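Local coordinates for globin domain-containing protein (Pseudomonas aeruginosa, PDB 1TU9), which binds heme in a globin fold and probably binds or carries oxygen, although its biological role is unknown, at residues A[85-99]-A[118-132]. Numbering follows the deposited sequence.
Sequences DIRPELYDLWLDALL and RDVMGRGIAVIKSYY. With HEM (protoporphyrin IX containing Fe), chain B; PPI (propanoic acid), chain C.
Tyr91 and Trp94 each touch both the heme and the side chains of helix 118-130, and Ile125 and Ile128 also reach the heme vinyl carbon CBB. The Tyr91 ring has the heme methyl CMC over one face, while CG2 of Ile125 packs on Tyr91 CB at 3.7 Å and CG2 of Ile128 sits 3.1 Å from Tyr91 OH. Trp94 carries the vinyl carbon CAB of the heme over the centre of its ring, 3.3 Å above the plane. Its CG lies anti to the backbone N (chi1 -176°), a torsion that swings the indole across to helix 118-130: Met121 SD meets the ring edge in plane, 3.9 Å from CH2, a Met-aromatic contact. NE1 and CD1 of the same indole border the propanoic acid, whose O1 ligates the iron.

Polar pairs line the rim. At one end the extended Arg118 chain carries its guanidinium across the interface, with Leu99 CD2 over one face, NH1 against Leu95 CD2, and NH2 donating to Asp96 OD1 on its anti side (2.9 Å, 163° at the hydrogen); a water accepting from NH1 donates to the carbonyl of Asp92. Part-way along, Lys129 reaches Asp92 by a weak, long salt bridge. At the other end Tyr132 OH donates to Asp85 OD1 at 2.6 Å, and Pro88 CD (3.9 Å from the centroid) and Arg87 CA make CH-pi contacts over the Tyr132 ring face, packing it on the start of the Arg87-Leu90 turn.

Ile86 and Tyr91 touch the axial ligand His79, consistent with second-shell positioning. Segments 90-99 and 118-130 run near-antiparallel (axes 11.2 Å apart, 153°); helices 90-105 and 111-130 correspond to globin G and H. Helix 22-32 packs on Ala97 and Leu98, and helices 46-64 and 70-78 cover Met121, Val127 and Ile128.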
ATOM      1  N   ASP A  85      -6.261  13.599   5.608  1.00  6.92           N
ATOM      2  CA  ASP A  85      -6.759  14.263   4.394  1.00  7.18           C
ATOM      3  C   ASP A  85      -5.991  13.805   3.155  1.00  7.20           C
ATOM      4  O   ASP A  85      -5.270  14.577   2.520  1.00  7.22           O
ATOM      5  CB  ASP A  85      -6.776  15.792   4.555  1.00  8.01           C
ATOM      6  CG  ASP A  85      -7.505  16.491   3.445  1.00  9.42           C
ATOM      7  OD1 ASP A  85      -8.141  15.821   2.613  1.00  9.78           O
ATOM      8  OD2 ASP A  85      -7.504  17.738   3.353  1.00 15.20           O
ATOM      9  N   ILE A  86      -6.214  12.545   2.791  1.00  7.61           N
ATOM     10  CA  ILE A  86      -5.556  11.916   1.652  1.00  7.87           C
ATOM     11  C   ILE A  86      -6.595  11.748   0.545  1.00  8.07           C
ATOM     12  O   ILE A  86      -7.480  10.910   0.638  1.00  7.92           O
ATOM     13  CB  ILE A  86      -4.963  10.548   2.050  1.00  7.72           C
ATOM     14  CG1 ILE A  86      -4.025  10.688   3.260  1.00  7.84           C
ATOM     15  CG2 ILE A  86      -4.275   9.908   0.848  1.00  7.86           C
ATOM     16  CD1 ILE A  86      -2.949  11.748   3.141  1.00  7.68           C
ATOM     17  N   ARG A  87      -6.479  12.565  -0.496  1.00  9.47           N
ATOM     18  CA  ARG A  87      -7.443  12.545  -1.592  1.00 12.46           C
ATOM     19  C   ARG A  87      -7.410  11.199  -2.312  1.00 10.81           C
ATOM     20  O   ARG A  87      -6.336  10.608  -2.477  1.00  9.76           O
ATOM     21  CB  ARG A  87      -7.161  13.680  -2.578  1.00 14.45           C
ATOM     22  CG  ARG A  87      -7.553  15.027  -2.020  1.00 19.00           C
ATOM     23  CD  ARG A  87      -7.098  16.218  -2.832  1.00 24.00           C
ATOM     24  NE  ARG A  87      -7.109  17.429  -2.012  1.00 31.06           N
ATOM     25  CZ  ARG A  87      -6.596  18.603  -2.374  1.00 37.91           C
ATOM     26  NH1 ARG A  87      -6.017  18.757  -3.562  1.00 43.28           N
ATOM     27  NH2 ARG A  87      -6.662  19.633  -1.538  1.00 37.91           N
ATOM     28  N   PRO A  88      -8.575  10.700  -2.722  1.00 10.91           N
ATOM     29  CA  PRO A  88      -8.642   9.386  -3.377  1.00 11.98           C
ATOM     30  C   PRO A  88      -7.668   9.195  -4.546  1.00 12.16           C
ATOM     31  O   PRO A  88      -7.153   8.095  -4.705  1.00 12.02           O
ATOM     32  CB  PRO A  88     -10.102   9.308  -3.838  1.00 12.12           C
ATOM     33  CG  PRO A  88     -10.816  10.079  -2.784  1.00 13.05           C
ATOM     34  CD  PRO A  88      -9.924  11.262  -2.500  1.00 11.84           C
ATOM     35  N   GLU A  89      -7.382  10.240  -5.315  1.00 13.14           N
ATOM     36  CA  GLU A  89      -6.477  10.115  -6.457  1.00 14.96           C
ATOM     37  C   GLU A  89      -5.073   9.650  -6.054  1.00 14.15           C
ATOM     38  O   GLU A  89      -4.358   9.027  -6.843  1.00 15.38           O
ATOM     39  CB  GLU A  89      -6.375  11.444  -7.222  1.00 16.67           C
ATOM     40  CG  GLU A  89      -7.539  11.752  -8.154  1.00 20.57           C
ATOM     41  CD  GLU A  89      -7.373  13.079  -8.885  1.00 23.72           C
ATOM     42  OE1 GLU A  89      -6.240  13.380  -9.332  1.00 28.31           O
ATOM     43  OE2 GLU A  89      -8.370  13.825  -9.031  1.00 27.38           O
ATOM     44  N   LEU A  90      -4.662   9.938  -4.828  1.00 12.12           N
ATOM     45  CA  LEU A  90      -3.308   9.617  -4.396  1.00 11.71           C
ATOM     46  C   LEU A  90      -3.076   8.117  -4.241  1.00 11.16           C
ATOM     47  O   LEU A  90      -1.937   7.662  -4.307  1.00 11.13           O
ATOM     48  CB  LEU A  90      -2.946  10.376  -3.117  1.00 11.18           C
ATOM     49  CG  LEU A  90      -3.011  11.908  -3.269  1.00 12.04           C
ATOM     50  CD1 LEU A  90      -2.575  12.568  -1.979  1.00 12.70           C
ATOM     51  CD2 LEU A  90      -2.166  12.416  -4.446  1.00 13.31           C
ATOM     52  N   TYR A  91      -4.131   7.338  -4.056  1.00 10.35           N
ATOM     53  CA  TYR A  91      -3.980   5.886  -3.913  1.00  9.76           C
ATOM     54  C   TYR A  91      -3.529   5.225  -5.208  1.00  9.29           C
ATOM     55  O   TYR A  91      -2.879   4.178  -5.173  1.00  9.09           O
ATOM     56  CB  TYR A  91      -5.264   5.232  -3.381  1.00  9.72           C
ATOM     57  CG  TYR A  91      -5.558   5.665  -1.985  1.00  9.12           C
ATOM     58  CD1 TYR A  91      -6.316   6.794  -1.746  1.00  9.35           C
ATOM     59  CD2 TYR A  91      -5.030   4.993  -0.903  1.00  9.33           C
ATOM     60  CE1 TYR A  91      -6.559   7.228  -0.464  1.00  9.71           C
ATOM     61  CE2 TYR A  91      -5.261   5.408   0.382  1.00  8.74           C
ATOM     62  CZ  TYR A  91      -6.022   6.544   0.606  1.00  9.17           C
ATOM     63  OH  TYR A  91      -6.245   6.971   1.895  1.00 10.25           O
ATOM     64  N   ASP A  92      -3.845   5.813  -6.349  1.00  9.57           N
ATOM     65  CA  ASP A  92      -3.372   5.261  -7.612  1.00 10.47           C
ATOM     66  C   ASP A  92      -1.854   5.391  -7.680  1.00  9.81           C
ATOM     67  O   ASP A  92      -1.166   4.508  -8.196  1.00  9.63           O
ATOM     68  CB  ASP A  92      -4.026   5.980  -8.798  1.00 12.36           C
ATOM     69  CG  ASP A  92      -5.551   5.960  -8.739  1.00 16.84           C
ATOM     70  OD1 ASP A  92      -6.136   5.119  -8.028  1.00 19.96           O
ATOM     71  OD2 ASP A  92      -6.248   6.761  -9.391  1.00 22.13           O
ATOM     72  N   LEU A  93      -1.325   6.497  -7.168  1.00  8.94           N
ATOM     73  CA  LEU A  93       0.123   6.698  -7.107  1.00  9.14           C
ATOM     74  C   LEU A  93       0.785   5.755  -6.115  1.00  8.31           C
ATOM     75  O   LEU A  93       1.884   5.244  -6.373  1.00  8.83           O
ATOM     76  CB  LEU A  93       0.444   8.149  -6.759  1.00  9.52           C
ATOM     77  CG  LEU A  93      -0.092   9.218  -7.713  1.00 12.29           C
ATOM     78  CD1 LEU A  93       0.257  10.592  -7.180  1.00 14.09           C
ATOM     79  CD2 LEU A  93       0.432   9.019  -9.124  1.00 14.35           C
ATOM     80  N   TRP A  94       0.119   5.502  -4.996  1.00  7.58           N
ATOM     81  CA  TRP A  94       0.589   4.537  -4.009  1.00  7.53           C
ATOM     82  C   TRP A  94       0.699   3.153  -4.643  1.00  7.14           C
ATOM     83  O   TRP A  94       1.719   2.470  -4.528  1.00  7.02           O
ATOM     84  CB  TRP A  94      -0.393   4.533  -2.832  1.00  7.65           C
ATOM     85  CG  TRP A  94      -0.025   3.653  -1.672  1.00  7.60           C
ATOM     86  CD1 TRP A  94       0.633   4.024  -0.537  1.00  8.20           C
ATOM     87  CD2 TRP A  94      -0.327   2.258  -1.502  1.00  7.51           C
ATOM     88  NE1 TRP A  94       0.784   2.948   0.305  1.00  8.48           N
ATOM     89  CE2 TRP A  94       0.210   1.848  -0.270  1.00  7.68           C
ATOM     90  CE3 TRP A  94      -0.978   1.301  -2.283  1.00  7.39           C
ATOM     91  CZ2 TRP A  94       0.103   0.542   0.202  1.00  8.04           C
ATOM     92  CZ3 TRP A  94      -1.088   0.003  -1.805  1.00  8.53           C
ATOM     93  CH2 TRP A  94      -0.556  -0.362  -0.578  1.00  8.57           C
ATOM     94  N   LEU A  95      -0.339   2.752  -5.358  1.00  7.13           N
ATOM     95  CA  LEU A  95      -0.359   1.425  -5.948  1.00  7.35           C
ATOM     96  C   LEU A  95       0.676   1.308  -7.058  1.00  7.05           C
ATOM     97  O   LEU A  95       1.362   0.289  -7.168  1.00  7.19           O
ATOM     98  CB  LEU A  95      -1.768   1.067  -6.439  1.00  7.63           C
ATOM     99  CG  LEU A  95      -1.947  -0.376  -6.923  1.00  8.49           C
ATOM    100  CD1 LEU A  95      -1.563  -1.382  -5.843  1.00 10.56           C
ATOM    101  CD2 LEU A  95      -3.403  -0.552  -7.326  1.00  9.92           C
ATOM    102  N   ASP A  96       0.824   2.339  -7.873  1.00  7.70           N
ATOM    103  CA  ASP A  96       1.851   2.313  -8.908  1.00  8.22           C
ATOM    104  C   ASP A  96       3.253   2.157  -8.296  1.00  7.89           C
ATOM    105  O   ASP A  96       4.080   1.416  -8.811  1.00  7.97           O
ATOM    106  CB  ASP A  96       1.852   3.589  -9.752  1.00  9.29           C
ATOM    107  CG  ASP A  96       0.651   3.733 -10.644  1.00 12.40           C
ATOM    108  OD1 ASP A  96      -0.053   2.750 -10.911  1.00 13.42           O
ATOM    109  OD2 ASP A  96       0.381   4.844 -11.140  1.00 16.37           O
ATOM    110  N   ALA A  97       3.522   2.863  -7.204  1.00  7.56           N
ATOM    111  CA  ALA A  97       4.828   2.810  -6.560  1.00  7.35           C
ATOM    112  C   ALA A  97       5.071   1.421  -5.971  1.00  6.66           C
ATOM    113  O   ALA A  97       6.185   0.877  -6.058  1.00  6.92           O
ATOM    114  CB  ALA A  97       4.923   3.882  -5.486  1.00  7.62           C
ATOM    115  N   LEU A  98       4.031   0.833  -5.404  1.00  6.56           N
ATOM    116  CA  LEU A  98       4.105  -0.518  -4.875  1.00  6.75           C
ATOM    117  C   LEU A  98       4.421  -1.525  -5.964  1.00  6.59           C
ATOM    118  O   LEU A  98       5.308  -2.371  -5.801  1.00  6.37           O
ATOM    119  CB  LEU A  98       2.809  -0.885  -4.151  1.00  6.92           C
ATOM    120  CG  LEU A  98       2.764  -2.295  -3.546  1.00  7.58           C
ATOM    121  CD1 LEU A  98       3.868  -2.535  -2.537  1.00  9.15           C
ATOM    122  CD2 LEU A  98       1.403  -2.529  -2.901  1.00  8.17           C
ATOM    123  N   LEU A  99       3.723  -1.439  -7.080  1.00  6.89           N
ATOM    124  CA  LEU A  99       3.965  -2.360  -8.173  1.00  7.99           C
ATOM    125  C   LEU A  99       5.382  -2.247  -8.725  1.00  8.68           C
ATOM    126  O   LEU A  99       5.991  -3.258  -9.088  1.00  8.02           O
ATOM    127  CB  LEU A  99       2.913  -2.178  -9.266  1.00  8.19           C
ATOM    128  CG  LEU A  99       1.651  -3.021  -9.061  1.00 10.10           C
ATOM    129  CD1 LEU A  99       1.988  -4.476  -9.328  1.00 12.95           C
ATOM    130  CD2 LEU A  99       1.005  -2.910  -7.676  1.00 11.71           C
ATOM    131  N   ARG A 118      -2.687  -5.850  -7.737  1.00  6.92           N
ATOM    132  CA  ARG A 118      -3.661  -4.801  -8.039  1.00  8.20           C
ATOM    133  C   ARG A 118      -5.050  -5.161  -7.537  1.00  8.68           C
ATOM    134  O   ARG A 118      -5.758  -4.320  -6.985  1.00  8.55           O
ATOM    135  CB  ARG A 118      -3.632  -4.455  -9.533  1.00  9.32           C
ATOM    136  CG  ARG A 118      -2.375  -3.657  -9.876  1.00 11.37           C
ATOM    137  CD  ARG A 118      -2.334  -3.022 -11.255  1.00 12.65           C
ATOM    138  NE  ARG A 118      -1.175  -2.145 -11.402  1.00 14.37           N
ATOM    139  CZ  ARG A 118      -1.133  -0.861 -11.028  1.00 16.06           C
ATOM    140  NH1 ARG A 118      -2.196  -0.256 -10.506  1.00 16.27           N
ATOM    141  NH2 ARG A 118      -0.011  -0.177 -11.185  1.00 16.84           N
ATOM    142  N   ASP A 119      -5.428  -6.422  -7.690  1.00  8.52           N
ATOM    143  CA  ASP A 119      -6.739  -6.911  -7.265  1.00  8.72           C
ATOM    144  C   ASP A 119      -6.845  -6.914  -5.741  1.00  8.38           C
ATOM    145  O   ASP A 119      -7.783  -6.344  -5.164  1.00  9.73           O
ATOM    146  CB  ASP A 119      -6.909  -8.309  -7.872  1.00  9.16           C
ATOM    147  CG  ASP A 119      -8.229  -8.956  -7.594  1.00 10.73           C
ATOM    148  OD1 ASP A 119      -9.049  -8.487  -6.761  1.00 13.52           O
ATOM    149  OD2 ASP A 119      -8.480 -10.027  -8.172  1.00 12.27           O
ATOM    150  N   VAL A 120      -5.864  -7.523  -5.084  1.00  8.42           N
ATOM    151  CA  VAL A 120      -5.888  -7.672  -3.640  1.00  8.04           C
ATOM    152  C   VAL A 120      -5.768  -6.314  -2.938  1.00  8.02           C
ATOM    153  O   VAL A 120      -6.511  -6.025  -2.009  1.00  8.60           O
ATOM    154  CB  VAL A 120      -4.811  -8.672  -3.155  1.00  8.14           C
ATOM    155  CG1 VAL A 120      -4.648  -8.641  -1.641  1.00  8.94           C
ATOM    156  CG2 VAL A 120      -5.161 -10.077  -3.647  1.00  8.43           C
ATOM    157  N   MET A 121      -4.835  -5.476  -3.363  1.00  7.63           N
ATOM    158  CA  MET A 121      -4.731  -4.145  -2.760  1.00  7.43           C
ATOM    159  C   MET A 121      -5.942  -3.282  -3.095  1.00  7.91           C
ATOM    160  O   MET A 121      -6.395  -2.517  -2.245  1.00  8.10           O
ATOM    161  CB  MET A 121      -3.464  -3.420  -3.206  1.00  7.58           C
ATOM    162  CG  MET A 121      -2.172  -4.104  -2.802  1.00  8.03           C
ATOM    163  SD  MET A 121      -1.820  -4.029  -1.021  1.00  8.78           S
ATOM    164  CE  MET A 121      -2.337  -5.630  -0.514  1.00  9.11           C
ATOM    165  N   GLY A 122      -6.468  -3.406  -4.306  1.00  7.80           N
ATOM    166  CA  GLY A 122      -7.587  -2.579  -4.734  1.00  8.34           C
ATOM    167  C   GLY A 122      -8.818  -2.728  -3.877  1.00  8.69           C
ATOM    168  O   GLY A 122      -9.557  -1.764  -3.682  1.00  8.99           O
ATOM    169  N   ARG A 123      -9.043  -3.914  -3.324  1.00  9.24           N
ATOM    170  CA  ARG A 123     -10.211  -4.147  -2.478  1.00 10.35           C
ATOM    171  C   ARG A 123     -10.196  -3.282  -1.255  1.00 10.07           C
ATOM    172  O   ARG A 123     -11.204  -2.671  -0.902  1.00  9.97           O
ATOM    173  CB  ARG A 123     -10.243  -5.580  -1.974  1.00 12.23           C
ATOM    174  CG  ARG A 123     -10.298  -6.552  -3.029  1.00 13.62           C
ATOM    175  CD  ARG A 123      -9.908  -7.894  -2.574  1.00 13.76           C
ATOM    176  NE  ARG A 123      -9.731  -8.670  -3.756  1.00 12.59           N
ATOM    177  CZ  ARG A 123     -10.088  -9.931  -3.865  1.00 13.06           C
ATOM    178  NH1 ARG A 123     -10.622 -10.575  -2.843  1.00 14.52           N
ATOM    179  NH2 ARG A 123      -9.903 -10.541  -5.003  1.00 14.29           N
ATOM    180  N   GLY A 124      -9.051  -3.264  -0.580  1.00  9.99           N
ATOM    181  CA  GLY A 124      -8.908  -2.504   0.641  1.00 10.19           C
ATOM    182  C   GLY A 124      -8.837  -1.023   0.359  1.00  9.54           C
ATOM    183  O   GLY A 124      -9.409  -0.221   1.094  1.00 10.36           O
ATOM    184  N   ILE A 125      -8.154  -0.650  -0.713  1.00  9.10           N
ATOM    185  CA  ILE A 125      -8.077   0.751  -1.137  1.00  9.89           C
ATOM    186  C   ILE A 125      -9.475   1.296  -1.369  1.00  9.45           C
ATOM    187  O   ILE A 125      -9.767   2.433  -1.014  1.00 10.23           O
ATOM    188  CB  ILE A 125      -7.205   0.902  -2.409  1.00  9.62           C
ATOM    189  CG1 ILE A 125      -5.713   0.747  -2.064  1.00 10.15           C
ATOM    190  CG2 ILE A 125      -7.432   2.243  -3.090  1.00 10.40           C
ATOM    191  CD1 ILE A 125      -4.810   0.585  -3.264  1.00 11.14           C
ATOM    192  N   ALA A 126     -10.357   0.500  -1.963  1.00  9.78           N
ATOM    193  CA  ALA A 126     -11.740   0.929  -2.186  1.00 10.13           C
ATOM    194  C   ALA A 126     -12.424   1.289  -0.873  1.00  9.66           C
ATOM    195  O   ALA A 126     -13.123   2.311  -0.792  1.00 10.37           O
ATOM    196  CB  ALA A 126     -12.527  -0.154  -2.900  1.00 10.32           C
ATOM    197  N   VAL A 127     -12.220   0.484   0.155  1.00 10.32           N
ATOM    198  CA  VAL A 127     -12.813   0.755   1.462  1.00 11.08           C
ATOM    199  C   VAL A 127     -12.266   2.081   2.011  1.00 10.91           C
ATOM    200  O   VAL A 127     -13.026   2.959   2.442  1.00 10.72           O
ATOM    201  CB  VAL A 127     -12.555  -0.385   2.458  1.00 11.77           C
ATOM    202  CG1 VAL A 127     -13.082  -0.041   3.838  1.00 12.83           C
ATOM    203  CG2 VAL A 127     -13.186  -1.703   1.960  1.00 12.93           C
ATOM    204  N   ILE A 128     -10.950   2.248   1.961  1.00 10.67           N
ATOM    205  CA  ILE A 128     -10.328   3.447   2.508  1.00 11.04           C
ATOM    206  C   ILE A 128     -10.856   4.688   1.801  1.00 10.95           C
ATOM    207  O   ILE A 128     -11.275   5.652   2.463  1.00 10.56           O
ATOM    208  CB  ILE A 128      -8.797   3.352   2.410  1.00 10.77           C
ATOM    209  CG1 ILE A 128      -8.298   2.233   3.315  1.00 11.73           C
ATOM    210  CG2 ILE A 128      -8.148   4.690   2.807  1.00 11.32           C
ATOM    211  CD1 ILE A 128      -6.867   1.836   3.067  1.00 12.44           C
ATOM    212  N   LYS A 129     -10.863   4.675   0.471  1.00 11.52           N
ATOM    213  CA  LYS A 129     -11.340   5.800  -0.340  1.00 12.25           C
ATOM    214  C   LYS A 129     -12.771   6.166  -0.015  1.00 11.71           C
ATOM    215  O   LYS A 129     -13.143   7.352  -0.062  1.00 12.05           O
ATOM    216  CB  LYS A 129     -11.286   5.479  -1.838  1.00 13.11           C
ATOM    217  CG  LYS A 129      -9.919   5.491  -2.458  1.00 14.61           C
ATOM    218  CD  LYS A 129     -10.070   5.169  -3.938  1.00 14.63           C
ATOM    219  CE  LYS A 129      -8.769   5.202  -4.687  1.00 15.88           C
ATOM    220  NZ  LYS A 129      -8.967   4.783  -6.101  1.00 17.40           N
ATOM    221  N   SER A 130     -13.581   5.157   0.295  1.00 11.48           N
ATOM    222  CA  SER A 130     -15.009   5.363   0.495  1.00 11.41           C
ATOM    223  C   SER A 130     -15.284   6.237   1.703  1.00 11.18           C
ATOM    224  O   SER A 130     -16.352   6.858   1.793  1.00 12.04           O
ATOM    225  CB  SER A 130     -15.753   4.030   0.604  1.00 10.91           C
ATOM    226  OG  SER A 130     -15.558   3.382   1.828  1.00 11.68           O
ATOM    227  N   TYR A 131     -14.323   6.295   2.622  1.00 10.55           N
ATOM    228  CA  TYR A 131     -14.455   7.103   3.831  1.00 10.71           C
ATOM    229  C   TYR A 131     -13.900   8.521   3.689  1.00  9.29           C
ATOM    230  O   TYR A 131     -14.033   9.321   4.612  1.00  9.43           O
ATOM    231  CB  TYR A 131     -13.787   6.384   5.013  1.00 12.39           C
ATOM    232  CG  TYR A 131     -14.631   5.227   5.490  1.00 14.63           C
ATOM    233  CD1 TYR A 131     -14.311   3.922   5.167  1.00 16.04           C
ATOM    234  CD2 TYR A 131     -15.810   5.452   6.206  1.00 16.60           C
ATOM    235  CE1 TYR A 131     -15.104   2.857   5.587  1.00 16.40           C
ATOM    236  CE2 TYR A 131     -16.614   4.396   6.619  1.00 17.09           C
ATOM    237  CZ  TYR A 131     -16.254   3.104   6.310  1.00 16.69           C
ATOM    238  OH  TYR A 131     -17.046   2.043   6.706  1.00 19.30           O
ATOM    239  N   TYR A 132     -13.341   8.873   2.545  1.00  8.71           N
ATOM    240  CA  TYR A 132     -12.654  10.154   2.442  1.00  9.06           C
ATOM    241  C   TYR A 132     -13.525  11.359   2.857  1.00  9.19           C
ATOM    242  O   TYR A 132     -13.110  12.207   3.650  1.00  8.16           O
ATOM    243  CB  TYR A 132     -12.105  10.375   1.031  1.00  9.43           C
ATOM    244  CG  TYR A 132     -11.508  11.747   0.897  1.00  9.01           C
ATOM    245  CD1 TYR A 132     -10.287  12.055   1.499  1.00  9.05           C
ATOM    246  CD2 TYR A 132     -12.173  12.761   0.237  1.00  9.95           C
ATOM    247  CE1 TYR A 132      -9.734  13.320   1.407  1.00  9.84           C
ATOM    248  CE2 TYR A 132     -11.647  14.037   0.160  1.00 10.10           C
ATOM    249  CZ  TYR A 132     -10.428  14.317   0.750  1.00 10.37           C
ATOM    250  OH  TYR A 132      -9.905  15.582   0.688  1.00 11.21           O
TER
HETATM  251  CHA HEM B 301       0.010   7.219   8.043  1.00 12.52           C
HETATM  252  CHB HEM B 301      -1.049   2.954   5.785  1.00 14.50           C
HETATM  253  CHC HEM B 301      -2.110   5.387   1.851  1.00 10.61           C
HETATM  254  CHD HEM B 301      -0.224   9.418   3.710  1.00  8.76           C
HETATM  255  C1A HEM B 301      -0.271   5.874   7.777  1.00 14.22           C
HETATM  256  C2A HEM B 301      -0.269   4.788   8.748  1.00 17.42           C
HETATM  257  C3A HEM B 301      -0.541   3.632   8.141  1.00 16.33           C
HETATM  258  C4A HEM B 301      -0.742   3.898   6.737  1.00 13.87           C
HETATM  259  CMA HEM B 301      -0.637   2.247   8.822  1.00 16.01           C
HETATM  260  CAA HEM B 301      -0.004   4.963  10.247  1.00 20.81           C
HETATM  261  CBA HEM B 301      -1.320   4.756  11.012  1.00 23.66           C
HETATM  262  CGA HEM B 301      -2.500   5.475  10.389  1.00 23.55           C
HETATM  263  O1A HEM B 301      -2.522   6.728  10.405  1.00 26.53           O
HETATM  264  O2A HEM B 301      -3.444   4.808   9.881  1.00 25.21           O
HETATM  265  C1B HEM B 301      -1.465   3.213   4.513  1.00 13.41           C
HETATM  266  C2B HEM B 301      -1.934   2.279   3.500  1.00 13.62           C
HETATM  267  C3B HEM B 301      -2.240   2.962   2.401  1.00 12.54           C
HETATM  268  C4B HEM B 301      -1.945   4.362   2.714  1.00 11.34           C
HETATM  269  CMB HEM B 301      -2.032   0.746   3.682  1.00 13.95           C
HETATM  270  CAB HEM B 301      -2.757   2.410   1.044  1.00 11.81           C
HETATM  271  CBB HEM B 301      -3.674   1.441   0.963  1.00 13.99           C
HETATM  272  C1C HEM B 301      -1.613   6.658   2.009  1.00  8.69           C
HETATM  273  C2C HEM B 301      -1.520   7.595   0.936  1.00  9.06           C
HETATM  274  C3C HEM B 301      -0.974   8.705   1.418  1.00  7.95           C
HETATM  275  C4C HEM B 301      -0.728   8.502   2.825  1.00  8.57           C
HETATM  276  CMC HEM B 301      -1.982   7.301  -0.493  1.00  9.94           C
HETATM  277  CAC HEM B 301      -0.713   9.968   0.590  1.00  9.59           C
HETATM  278  CBC HEM B 301       0.306  10.778   0.833  1.00 10.49           C
HETATM  279  C1D HEM B 301      -0.011   9.232   5.042  1.00  8.94           C
HETATM  280  C2D HEM B 301       0.507  10.245   5.906  1.00  9.45           C
HETATM  281  C3D HEM B 301       0.602   9.599   7.264  1.00 10.69           C
HETATM  282  C4D HEM B 301       0.136   8.233   7.096  1.00 11.61           C
HETATM  283  CMD HEM B 301       0.888  11.678   5.520  1.00  9.52           C
HETATM  284  CAD HEM B 301       1.151  10.313   8.506  1.00 10.84           C
HETATM  285  CBD HEM B 301       2.684  10.385   8.396  1.00 11.02           C
HETATM  286  CGD HEM B 301       3.281  11.178   9.545  1.00 10.51           C
HETATM  287  O1D HEM B 301       3.084  12.420   9.580  1.00 10.52           O
HETATM  288  O2D HEM B 301       3.946  10.582  10.436  1.00 10.01           O
HETATM  289  NA  HEM B 301      -0.562   5.270   6.573  1.00 14.03           N
HETATM  290  NB  HEM B 301      -1.494   4.489   4.005  1.00 11.36           N
HETATM  291  NC  HEM B 301      -1.120   7.223   3.163  1.00  9.27           N
HETATM  292  ND  HEM B 301      -0.220   8.074   5.764  1.00  9.74           N
HETATM  293 FE   HEM B 301      -0.874   6.306   4.997  1.00 11.32          FE
HETATM  294  C1  PPI C 302       1.766   5.700   4.185  1.00 11.19           C
HETATM  295  C2  PPI C 302       1.359   5.233   2.838  1.00 10.21           C
HETATM  296  C3  PPI C 302       2.595   4.886   2.122  1.00 11.54           C
HETATM  297  O1  PPI C 302       0.979   6.087   4.990  1.00 13.89           O
HETATM  298  O2  PPI C 302       3.069   5.721   4.513  1.00 13.00           O
HETATM  299  O   HOH W   1      -2.905   2.544  -9.607  1.00 18.32           O